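Ras GTPase-activating-like protein IQGAP2 (Homo sapiens, PDB 5CJP) probably binds the GTP-loaded form of a Rho-family GTPase such as Cdc42 through an all-helical domain related to the Ras GTPase-activating proteins. Local coordinates at residues E[184-195]-E[296-307]; E[25-33]-E[63-71]. One frame throughout, in Å; residues are numbered along the deposited sequence.

Contact 1 (E[184-195]-E[296-307])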
loop_
_atom_site.group_PDB
_atom_site.type_symbol
_atom_site.label_atom_id
_atom_site.label_comp_id
_atom_site.label_asym_id
_atom_site.label_seq_id
_atom_site.Cartn_x
_atom_site.Cartn_y
_atom_site.Cartn_z
ATOM N N THR E 184 -27.133 8.220 30.278
ATOM C CA THR E 184 -25.941 8.877 30.776
ATOM C C THR E 184 -25.269 8.059 31.857
ATOM O O THR E 184 -24.048 7.907 31.852
ATOM C CB THR E 184 -26.268 10.260 31.359
ATOM O OG1 THR E 184 -26.834 11.081 30.339
ATOM C CG2 THR E 184 -25.021 10.929 31.900
ATOM N N ASP E 185 -26.063 7.538 32.790
ATOM C CA ASP E 185 -25.513 6.754 33.891
ATOM C C ASP E 185 -24.805 5.519 33.343
ATOM O O ASP E 185 -23.782 5.093 33.883
ATOM C CB ASP E 185 -26.610 6.346 34.888
ATOM C CG ASP E 185 -26.063 6.114 36.300
ATOM O OD1 ASP E 185 -26.561 5.206 36.992
ATOM O OD2 ASP E 185 -25.140 6.851 36.728
ATOM N N LYS E 186 -25.345 4.943 32.270
ATOM C CA LYS E 186 -24.708 3.786 31.657
ATOM C C LYS E 186 -23.328 4.201 31.140
ATOM O O LYS E 186 -22.335 3.537 31.420
ATOM C CB LYS E 186 -25.564 3.235 30.515
ATOM C CG LYS E 186 -26.817 2.512 30.993
ATOM C CD LYS E 186 -27.480 1.698 29.900
ATOM C CE LYS E 186 -28.606 0.853 30.494
ATOM N NZ LYS E 186 -29.308 -0.012 29.494
ATOM N N VAL E 187 -23.255 5.309 30.407
ATOM C CA VAL E 187 -21.980 5.790 29.892
ATOM C C VAL E 187 -21.008 6.072 31.029
ATOM O O VAL E 187 -19.880 5.595 31.034
ATOM C CB VAL E 187 -22.143 7.090 29.097
ATOM C CG1 VAL E 187 -20.783 7.655 28.771
ATOM C CG2 VAL E 187 -22.935 6.832 27.822
ATOM N N LEU E 188 -21.467 6.859 31.989
ATOM C CA LEU E 188 -20.674 7.231 33.138
ATOM C C LEU E 188 -20.070 6.046 33.866
ATOM O O LEU E 188 -18.892 6.058 34.210
ATOM C CB LEU E 188 -21.525 8.035 34.111
ATOM C CG LEU E 188 -20.872 8.313 35.460
ATOM C CD1 LEU E 188 -19.628 9.170 35.227
ATOM C CD2 LEU E 188 -21.858 9.001 36.398
ATOM N N ASN E 189 -20.863 5.019 34.120
ATOM C CA ASN E 189 -20.342 3.863 34.837
ATOM C C ASN E 189 -19.254 3.116 34.058
ATOM O O ASN E 189 -18.301 2.613 34.658
ATOM C CB ASN E 189 -21.490 2.919 35.231
ATOM C CG ASN E 189 -22.339 3.475 36.391
ATOM O OD1 ASN E 189 -23.513 3.133 36.528
ATOM N ND2 ASN E 189 -21.739 4.316 37.232
ATOM N N SER E 190 -19.384 3.054 32.733
ATOM C CA SER E 190 -18.378 2.385 31.915
ATOM C C SER E 190 -17.056 3.110 32.119
ATOM O O SER E 190 -16.017 2.492 32.379
ATOM C CB SER E 190 -18.747 2.458 30.437
ATOM O OG SER E 190 -20.065 1.998 30.218
ATOM N N ILE E 191 -17.112 4.434 31.994
ATOM C CA ILE E 191 -15.935 5.272 32.169
ATOM C C ILE E 191 -15.343 5.182 33.580
ATOM O O ILE E 191 -14.186 4.808 33.747
ATOM C CB ILE E 191 -16.254 6.771 31.867
ATOM C CG1 ILE E 191 -16.786 6.930 30.434
ATOM C CG2 ILE E 191 -15.002 7.606 32.044
ATOM C CD1 ILE E 191 -17.397 8.292 30.122
ATOM N N ILE E 192 -16.143 5.510 34.589
ATOM C CA ILE E 192 -15.640 5.501 35.966
ATOM C C ILE E 192 -15.119 4.167 36.504
ATOM O O ILE E 192 -14.158 4.134 37.294
ATOM C CB ILE E 192 -16.704 6.029 36.947
ATOM C CG1 ILE E 192 -16.990 7.504 36.649
ATOM C CG2 ILE E 192 -16.225 5.850 38.385
ATOM C CD1 ILE E 192 -15.813 8.330 36.778
ATOM N N SER E 193 -15.727 3.062 36.088
ATOM C CA SER E 193 -15.294 1.752 36.575
ATOM C C SER E 193 -14.089 1.221 35.813
ATOM O O SER E 193 -13.478 0.231 36.209
ATOM C CB SER E 193 -16.439 0.742 36.475
ATOM O OG SER E 193 -16.773 0.490 35.127
ATOM N N SER E 194 -13.738 1.893 34.723
ATOM C CA SER E 194 -12.624 1.452 33.899
ATOM C C SER E 194 -11.428 2.396 33.848
ATOM O O SER E 194 -10.830 2.578 32.791
ATOM C CB SER E 194 -13.136 1.172 32.490
ATOM O OG SER E 194 -14.175 0.203 32.539
ATOM N N LEU E 195 -11.074 2.983 34.988
ATOM C CA LEU E 195 -9.925 3.883 35.059
ATOM C C LEU E 195 -8.627 3.139 34.764
ATOM O O LEU E 195 -7.701 3.701 34.193
ATOM C CB LEU E 195 -9.825 4.527 36.445
ATOM C CG LEU E 195 -8.531 5.296 36.747
ATOM C CD1 LEU E 195 -8.374 6.482 35.783
ATOM C CD2 LEU E 195 -8.545 5.776 38.170
ATOM N N TYR E 296 -28.265 15.029 40.285
ATOM C CA TYR E 296 -27.474 13.991 39.632
ATOM C C TYR E 296 -26.137 14.577 39.195
ATOM O O TYR E 296 -25.096 13.931 39.322
ATOM C CB TYR E 296 -28.216 13.429 38.409
ATOM C CG TYR E 296 -27.404 12.459 37.552
ATOM C CD1 TYR E 296 -27.026 11.203 38.032
ATOM C CD2 TYR E 296 -27.048 12.792 36.243
ATOM C CE1 TYR E 296 -26.315 10.292 37.221
ATOM C CE2 TYR E 296 -26.340 11.889 35.421
ATOM C CZ TYR E 296 -25.980 10.643 35.911
ATOM O OH TYR E 296 -25.319 9.748 35.082
ATOM N N LEU E 297 -26.170 15.802 38.684
ATOM C CA LEU E 297 -24.960 16.460 38.236
ATOM C C LEU E 297 -23.940 16.584 39.344
ATOM O O LEU E 297 -22.760 16.401 39.112
ATOM C CB LEU E 297 -25.273 17.852 37.681
ATOM C CG LEU E 297 -25.938 17.893 36.310
ATOM C CD1 LEU E 297 -26.199 19.331 35.881
ATOM C CD2 LEU E 297 -25.044 17.200 35.324
ATOM N N SER E 298 -24.395 16.898 40.550
ATOM C CA SER E 298 -23.482 17.067 41.678
ATOM C C SER E 298 -22.915 15.761 42.207
ATOM O O SER E 298 -21.849 15.746 42.808
ATOM C CB SER E 298 -24.176 17.809 42.819
ATOM O OG SER E 298 -24.718 19.029 42.365
ATOM N N GLU E 299 -23.635 14.667 42.002
ATOM C CA GLU E 299 -23.162 13.363 42.454
ATOM C C GLU E 299 -22.151 12.890 41.417
ATOM O O GLU E 299 -21.077 12.377 41.749
ATOM C CB GLU E 299 -24.316 12.359 42.532
ATOM C CG GLU E 299 -25.488 12.802 43.389
ATOM C CD GLU E 299 -26.608 11.767 43.429
ATOM O OE1 GLU E 299 -27.068 11.333 42.346
ATOM O OE2 GLU E 299 -27.032 11.393 44.546
ATOM N N THR E 300 -22.518 13.082 40.154
ATOM C CA THR E 300 -21.672 12.693 39.043
ATOM C C THR E 300 -20.350 13.438 39.074
ATOM O O THR E 300 -19.302 12.859 38.780
ATOM C CB THR E 300 -22.384 12.932 37.718
ATOM O OG1 THR E 300 -23.554 12.101 37.659
ATOM C CG2 THR E 300 -21.464 12.597 36.560
ATOM N N TYR E 301 -20.386 14.717 39.438
ATOM C CA TYR E 301 -19.164 15.505 39.530
ATOM C C TYR E 301 -18.255 14.862 40.584
ATOM O O TYR E 301 -17.062 14.675 40.364
ATOM C CB TYR E 301 -19.476 16.948 39.935
ATOM C CG TYR E 301 -18.251 17.692 40.425
ATOM C CD1 TYR E 301 -17.194 17.987 39.553
ATOM C CD2 TYR E 301 -18.106 18.033 41.776
ATOM C CE1 TYR E 301 -16.027 18.592 40.012
ATOM C CE2 TYR E 301 -16.935 18.638 42.247
ATOM C CZ TYR E 301 -15.901 18.910 41.355
ATOM O OH TYR E 301 -14.732 19.473 41.798
ATOM N N GLN E 302 -18.836 14.517 41.730
ATOM C CA GLN E 302 -18.071 13.897 42.795
ATOM C C GLN E 302 -17.407 12.608 42.323
ATOM O O GLN E 302 -16.314 12.262 42.774
ATOM C CB GLN E 302 -18.967 13.615 44.010
ATOM C CG GLN E 302 -19.378 14.859 44.797
ATOM C CD GLN E 302 -18.188 15.712 45.170
ATOM O OE1 GLN E 302 -17.144 15.193 45.559
ATOM N NE2 GLN E 302 -18.337 17.026 45.059
ATOM N N GLU E 303 -18.063 11.888 41.424
ATOM C CA GLU E 303 -17.480 10.656 40.899
ATOM C C GLU E 303 -16.338 11.023 39.952
ATOM O O GLU E 303 -15.255 10.451 40.026
ATOM C CB GLU E 303 -18.529 9.827 40.153
ATOM C CG GLU E 303 -19.605 9.250 41.036
ATOM C CD GLU E 303 -20.521 8.301 40.285
ATOM O OE1 GLU E 303 -20.027 7.278 39.755
ATOM O OE2 GLU E 303 -21.739 8.576 40.226
ATOM N N PHE E 304 -16.592 11.988 39.073
ATOM C CA PHE E 304 -15.588 12.452 38.126
ATOM C C PHE E 304 -14.368 12.984 38.860
ATOM O O PHE E 304 -13.226 12.641 38.531
ATOM C CB PHE E 304 -16.167 13.556 37.258
ATOM C CG PHE E 304 -16.717 13.075 35.961
ATOM C CD1 PHE E 304 -17.838 13.680 35.398
ATOM C CD2 PHE E 304 -16.085 12.052 35.264
ATOM C CE1 PHE E 304 -18.320 13.277 34.148
ATOM C CE2 PHE E 304 -16.565 11.641 34.016
ATOM C CZ PHE E 304 -17.683 12.255 33.457
ATOM N N ARG E 305 -14.619 13.822 39.860
ATOM C CA ARG E 305 -13.555 14.419 40.653
ATOM C C ARG E 305 -12.656 13.344 41.246
ATOM O O ARG E 305 -11.433 13.475 41.251
ATOM C CB ARG E 305 -14.155 15.269 41.773
ATOM C CG ARG E 305 -13.128 16.012 42.593
ATOM C CD ARG E 305 -13.079 15.512 44.041
ATOM N NE ARG E 305 -11.993 16.150 44.795
ATOM C CZ ARG E 305 -11.851 17.467 44.945
ATOM N NH1 ARG E 305 -12.728 18.303 44.402
ATOM N NH2 ARG E 305 -10.808 17.941 45.611
ATOM N N LYS E 306 -13.268 12.274 41.739
ATOM C CA LYS E 306 -12.512 11.172 42.334
ATOM C C LYS E 306 -11.677 10.443 41.272
ATOM O O LYS E 306 -10.546 10.024 41.525
ATOM C CB LYS E 306 -13.476 10.187 43.006
ATOM C CG LYS E 306 -12.793 8.997 43.639
ATOM C CD LYS E 306 -13.789 8.034 44.233
ATOM C CE LYS E 306 -13.088 6.842 44.851
ATOM N NZ LYS E 306 -14.074 5.901 45.447
ATOM N N TYR E 307 -12.266 10.304 40.089
ATOM C CA TYR E 307 -11.670 9.651 38.929
ATOM C C TYR E 307 -10.433 10.405 38.446
ATOM O O TYR E 307 -9.349 9.833 38.327
ATOM C CB TYR E 307 -12.728 9.612 37.831
ATOM C CG TYR E 307 -12.294 9.058 36.505
ATOM C CD1 TYR E 307 -12.116 7.695 36.320
ATOM C CD2 TYR E 307 -12.129 9.902 35.410
ATOM C CE1 TYR E 307 -11.794 7.181 35.067
ATOM C CE2 TYR E 307 -11.805 9.398 34.153
ATOM C CZ TYR E 307 -11.645 8.041 33.985
ATOM O OH TYR E 307 -11.360 7.542 32.741
#

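Contact 2 (E[25-33]-E[63-71])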
loop_
_atom_site.group_PDB
_atom_site.type_symbol
_atom_site.label_atom_id
_atom_site.label_comp_id
_atom_site.label_asym_id
_atom_site.label_seq_id
_atom_site.Cartn_x
_atom_site.Cartn_y
_atom_site.Cartn_z
ATOM N N PRO E 25 11.667 11.847 14.243
ATOM C CA PRO E 25 10.295 12.327 14.466
ATOM C C PRO E 25 10.136 13.121 15.762
ATOM O O PRO E 25 9.329 14.062 15.836
ATOM C CB PRO E 25 9.449 11.047 14.423
ATOM C CG PRO E 25 10.452 9.919 14.686
ATOM C CD PRO E 25 11.718 10.382 14.052
ATOM N N LEU E 26 10.924 12.769 16.774
ATOM C CA LEU E 26 10.863 13.498 18.039
ATOM C C LEU E 26 11.138 14.974 17.829
ATOM O O LEU E 26 10.457 15.839 18.402
ATOM C CB LEU E 26 11.875 12.943 19.028
ATOM C CG LEU E 26 11.572 11.548 19.551
ATOM C CD1 LEU E 26 12.720 11.124 20.444
ATOM C CD2 LEU E 26 10.253 11.541 20.314
ATOM N N TYR E 27 12.142 15.263 17.007
ATOM C CA TYR E 27 12.515 16.636 16.728
ATOM C C TYR E 27 11.481 17.284 15.800
ATOM O O TYR E 27 11.195 18.483 15.906
ATOM C CB TYR E 27 13.940 16.665 16.142
ATOM C CG TYR E 27 14.445 18.050 15.796
ATOM C CD1 TYR E 27 14.469 19.065 16.753
ATOM C CD2 TYR E 27 14.845 18.366 14.495
ATOM C CE1 TYR E 27 14.870 20.367 16.433
ATOM C CE2 TYR E 27 15.241 19.660 14.160
ATOM C CZ TYR E 27 15.250 20.655 15.142
ATOM O OH TYR E 27 15.622 21.931 14.829
ATOM N N LEU E 28 10.899 16.497 14.896
ATOM C CA LEU E 28 9.870 17.038 13.997
ATOM C C LEU E 28 8.713 17.505 14.893
ATOM O O LEU E 28 8.211 18.633 14.751
ATOM C CB LEU E 28 9.359 15.968 13.034
ATOM C CG LEU E 28 8.870 16.470 11.670
ATOM C CD1 LEU E 28 7.841 15.535 11.103
ATOM C CD2 LEU E 28 8.259 17.814 11.797
ATOM N N ALA E 29 8.294 16.623 15.806
ATOM C CA ALA E 29 7.224 16.929 16.743
ATOM C C ALA E 29 7.529 18.230 17.471
ATOM O O ALA E 29 6.668 19.109 17.579
ATOM C CB ALA E 29 7.068 15.805 17.753
ATOM N N LYS E 30 8.750 18.362 17.984
ATOM C CA LYS E 30 9.103 19.594 18.671
ATOM C C LYS E 30 8.914 20.808 17.735
ATOM O O LYS E 30 8.319 21.817 18.128
ATOM C CB LYS E 30 10.546 19.538 19.184
ATOM C CG LYS E 30 10.977 20.789 19.909
ATOM C CD LYS E 30 12.482 20.880 19.955
ATOM C CE LYS E 30 12.951 22.237 20.461
ATOM N NZ LYS E 30 14.387 22.504 20.096
ATOM N N LEU E 31 9.414 20.722 16.505
ATOM C CA LEU E 31 9.262 21.829 15.568
ATOM C C LEU E 31 7.778 22.138 15.371
ATOM O O LEU E 31 7.374 23.311 15.203
ATOM C CB LEU E 31 9.879 21.477 14.222
ATOM C CG LEU E 31 11.396 21.380 14.176
ATOM C CD1 LEU E 31 11.842 21.054 12.762
ATOM C CD2 LEU E 31 12.006 22.696 14.623
ATOM N N ILE E 32 6.958 21.085 15.368
ATOM C CA ILE E 32 5.510 21.281 15.217
ATOM C C ILE E 32 4.973 22.081 16.408
ATOM O O ILE E 32 4.183 23.010 16.219
ATOM C CB ILE E 32 4.756 19.909 15.073
ATOM C CG1 ILE E 32 4.802 19.420 13.611
ATOM C CG2 ILE E 32 3.358 20.006 15.573
ATOM C CD1 ILE E 32 5.997 19.826 12.889
ATOM N N PHE E 33 5.415 21.763 17.628
ATOM C CA PHE E 33 4.927 22.507 18.799
ATOM C C PHE E 33 5.194 24.007 18.726
ATOM O O PHE E 33 4.350 24.807 19.124
ATOM C CB PHE E 33 5.523 21.987 20.120
ATOM C CG PHE E 33 5.246 20.549 20.390
ATOM C CD1 PHE E 33 4.004 19.995 20.096
ATOM C CD2 PHE E 33 6.234 19.727 20.905
ATOM C CE1 PHE E 33 3.765 18.649 20.304
ATOM C CE2 PHE E 33 6.000 18.368 21.119
ATOM C CZ PHE E 33 4.770 17.831 20.817
ATOM N N LEU E 63 10.888 8.220 25.245
ATOM C CA LEU E 63 11.385 9.503 24.744
ATOM C C LEU E 63 10.234 10.437 24.333
ATOM O O LEU E 63 10.278 11.666 24.551
ATOM C CB LEU E 63 12.321 9.262 23.555
ATOM C CG LEU E 63 13.552 8.382 23.812
ATOM C CD1 LEU E 63 14.246 8.060 22.498
ATOM C CD2 LEU E 63 14.501 9.091 24.753
ATOM N N LEU E 64 9.196 9.858 23.740
ATOM C CA LEU E 64 8.060 10.660 23.312
ATOM C C LEU E 64 7.392 11.247 24.543
ATOM O O LEU E 64 6.914 12.385 24.517
ATOM C CB LEU E 64 7.074 9.795 22.537
ATOM C CG LEU E 64 5.779 10.459 22.108
ATOM C CD1 LEU E 64 6.081 11.718 21.319
ATOM C CD2 LEU E 64 4.981 9.467 21.292
ATOM N N LEU E 65 7.342 10.466 25.624
ATOM C CA LEU E 65 6.745 10.946 26.869
ATOM C C LEU E 65 7.568 12.102 27.407
ATOM O O LEU E 65 7.025 13.092 27.880
ATOM C CB LEU E 65 6.671 9.829 27.926
ATOM C CG LEU E 65 5.549 8.798 27.720
ATOM C CD1 LEU E 65 5.693 7.632 28.687
ATOM C CD2 LEU E 65 4.205 9.490 27.863
ATOM N N LYS E 66 8.884 11.988 27.330
ATOM C CA LYS E 66 9.726 13.062 27.832
ATOM C C LYS E 66 9.585 14.272 26.938
ATOM O O LYS E 66 9.686 15.406 27.402
ATOM C CB LYS E 66 11.178 12.608 27.900
ATOM C CG LYS E 66 11.342 11.365 28.756
ATOM C CD LYS E 66 10.895 11.609 30.201
ATOM C CE LYS E 66 11.808 12.611 30.901
ATOM N NZ LYS E 66 11.597 12.605 32.374
ATOM N N LEU E 67 9.335 14.035 25.654
ATOM C CA LEU E 67 9.160 15.134 24.711
ATOM C C LEU E 67 7.878 15.862 25.112
ATOM O O LEU E 67 7.855 17.082 25.253
ATOM C CB LEU E 67 9.039 14.587 23.289
ATOM C CG LEU E 67 9.027 15.533 22.088
ATOM C CD1 LEU E 67 7.671 15.545 21.478
ATOM C CD2 LEU E 67 9.485 16.919 22.491
ATOM N N PHE E 68 6.808 15.101 25.297
ATOM C CA PHE E 68 5.524 15.668 25.705
ATOM C C PHE E 68 5.676 16.468 26.988
ATOM O O PHE E 68 5.208 17.616 27.082
ATOM C CB PHE E 68 4.500 14.557 25.935
ATOM C CG PHE E 68 3.939 13.995 24.673
ATOM C CD1 PHE E 68 3.285 12.767 24.681
ATOM C CD2 PHE E 68 4.037 14.705 23.470
ATOM C CE1 PHE E 68 2.732 12.250 23.503
ATOM C CE2 PHE E 68 3.489 14.200 22.296
ATOM C CZ PHE E 68 2.834 12.974 22.308
ATOM N N LYS E 69 6.340 15.863 27.970
ATOM C CA LYS E 69 6.549 16.505 29.258
ATOM C C LYS E 69 7.222 17.871 29.172
ATOM O O LYS E 69 6.649 18.892 29.573
ATOM C CB LYS E 69 7.381 15.603 30.169
ATOM C CG LYS E 69 7.367 16.068 31.611
ATOM C CD LYS E 69 8.384 15.358 32.472
ATOM C CE LYS E 69 9.760 15.970 32.284
ATOM N NZ LYS E 69 10.735 15.495 33.320
ATOM N N THR E 70 8.439 17.901 28.653
ATOM C CA THR E 70 9.158 19.158 28.575
ATOM C C THR E 70 8.426 20.211 27.749
ATOM O O THR E 70 8.499 21.399 28.057
ATOM C CB THR E 70 10.549 18.956 27.995
ATOM O OG1 THR E 70 10.450 18.871 26.574
ATOM C CG2 THR E 70 11.156 17.673 28.525
ATOM N N ALA E 71 7.722 19.778 26.710
ATOM C CA ALA E 71 6.979 20.708 25.866
ATOM C C ALA E 71 5.786 21.266 26.632
ATOM O O ALA E 71 5.463 22.447 26.513
ATOM C CB ALA E 71 6.506 20.013 24.572
#

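Contact 1 (E[184-195]-E[296-307])
Leu-188 is a knob that enters a hole bounded by Tyr-296, Thr-300, Glu-303 and Phe-304, on a helix running nearly parallel to its own. The helix axes of 184-193 and 296-307 approach to 10.5 Å and make an angle of 21°. The two methyls of Leu-188 divide the hollow. CD2 slides alongside Thr-300, whose CG2 lies 3.6 Å from it, and also meets the carboxylate of Glu-303. CD1 sits over one face of Phe-304, offset toward the rim and 4.3 Å from the ring centroid, a CH-pi contact. With CG anti to the backbone N (chi1 171°), the fork of Leu-188 is carried across to this hole.

Further along, the bump comes from the other helix: Tyr-307, which buries the largest area of any residue here, lays its ring among Ile-191, Ile-192 and Leu-195. Ile-192 CD1 reaches Tyr-307 CB at 3.5 Å and also touches Phe-304, bridging the two aromatic residues. Leu-195 CD1 approaches Tyr-307 CE1 at 3.6 Å, while Ile-191, crossing the tyrosine at about a right angle, brings CG2 to the phenol oxygen. Met-238 of helix 222-243 touches both Ile-191 and Tyr-307.

At the opposite end, Thr-184 CG2 and Asp-185 OD2 meet the Tyr-296 ring at its edge, in plane; Thr-184 OG1 instead hydrogen-bonds Leu-180 O. Tyr-296 OH gives Asp-185 OD2 a weak hydrogen bond of 3.3 Å, with carboxylate and ring planes 77° apart. Since that weak bond is the sole hydrogen bond across the segments, and Asp-185 OD2 lies 5.2 Å from the like-charged Glu-303 OE2, cohesion probably comes mainly from the interlocked hydrocarbon and aromatic surfaces.

Contact 2 (E[25-33]-E[63-71])
Apolar knob-into-hole packing, centred on Leu-67 among Leu-26, Ala-29, Lys-30 and Phe-33, joins helix 25-34 to helix 58-79. The segment axes lie 10.5 Å apart at an angle of 19°, and no hydrogen bond crosses between them. Leu-67 CD1 sits 3.8 Å from Ala-29 CB and also touches the edge of the Phe-33 ring, whose side chain comes from the opposite direction. Phe-33, with CG beside its backbone N (chi1 -59°), brings CD2 to Ala-71 CB at 3.7 Å. Its CZ meets Phe-68 CE2 at 4.1 Å, each atom at the other ring's edge, so the rings do not stack. With an alanine in place of Phe-33, Leu-67 and Ala-71 would probably be left without the ring they pack against, and Phe-68 without its edge contact. Toward the start of the segments, Leu-26 grips with both methyls: CD1 lies 3.6 Å from Leu-63 CB, and CD2 rests on the backbone of Leu-64. Met-96 of helix 92-102 touches both Ala-29 and Phe-68, while Tyr-27 OH hydrogen-bonds Asp-364 OD1 of the second subunit. One leucine knob between near-parallel helices is ordinary helix-helix core packing, here in an all-helical domain related to Ras GTPase activators.

How the contacts relate
The centres of contacts 1 and 2 are 32 Å apart, and their nearest atoms about 15 Å, so neither touches the other. They follow one another along the chain, contact 2 closing before contact 1 opens. Both pair near-parallel helices at the same axis spacing, but with crossing angles of opposite sign. A short piece of chain connects them: Leu-198 lies against Tyr-307 of contact 1, and Ile-205, in helix 200-216, against Phe-68 of contact 2. Contact 2 lies beside a nucleotide site: the Leu-63 side chain is about 8 Å from a bound GTP, whose pocket is lined by Asn-57, Tyr-326 and, on the same helix as Leu-63, Arg-59 and Glu-60.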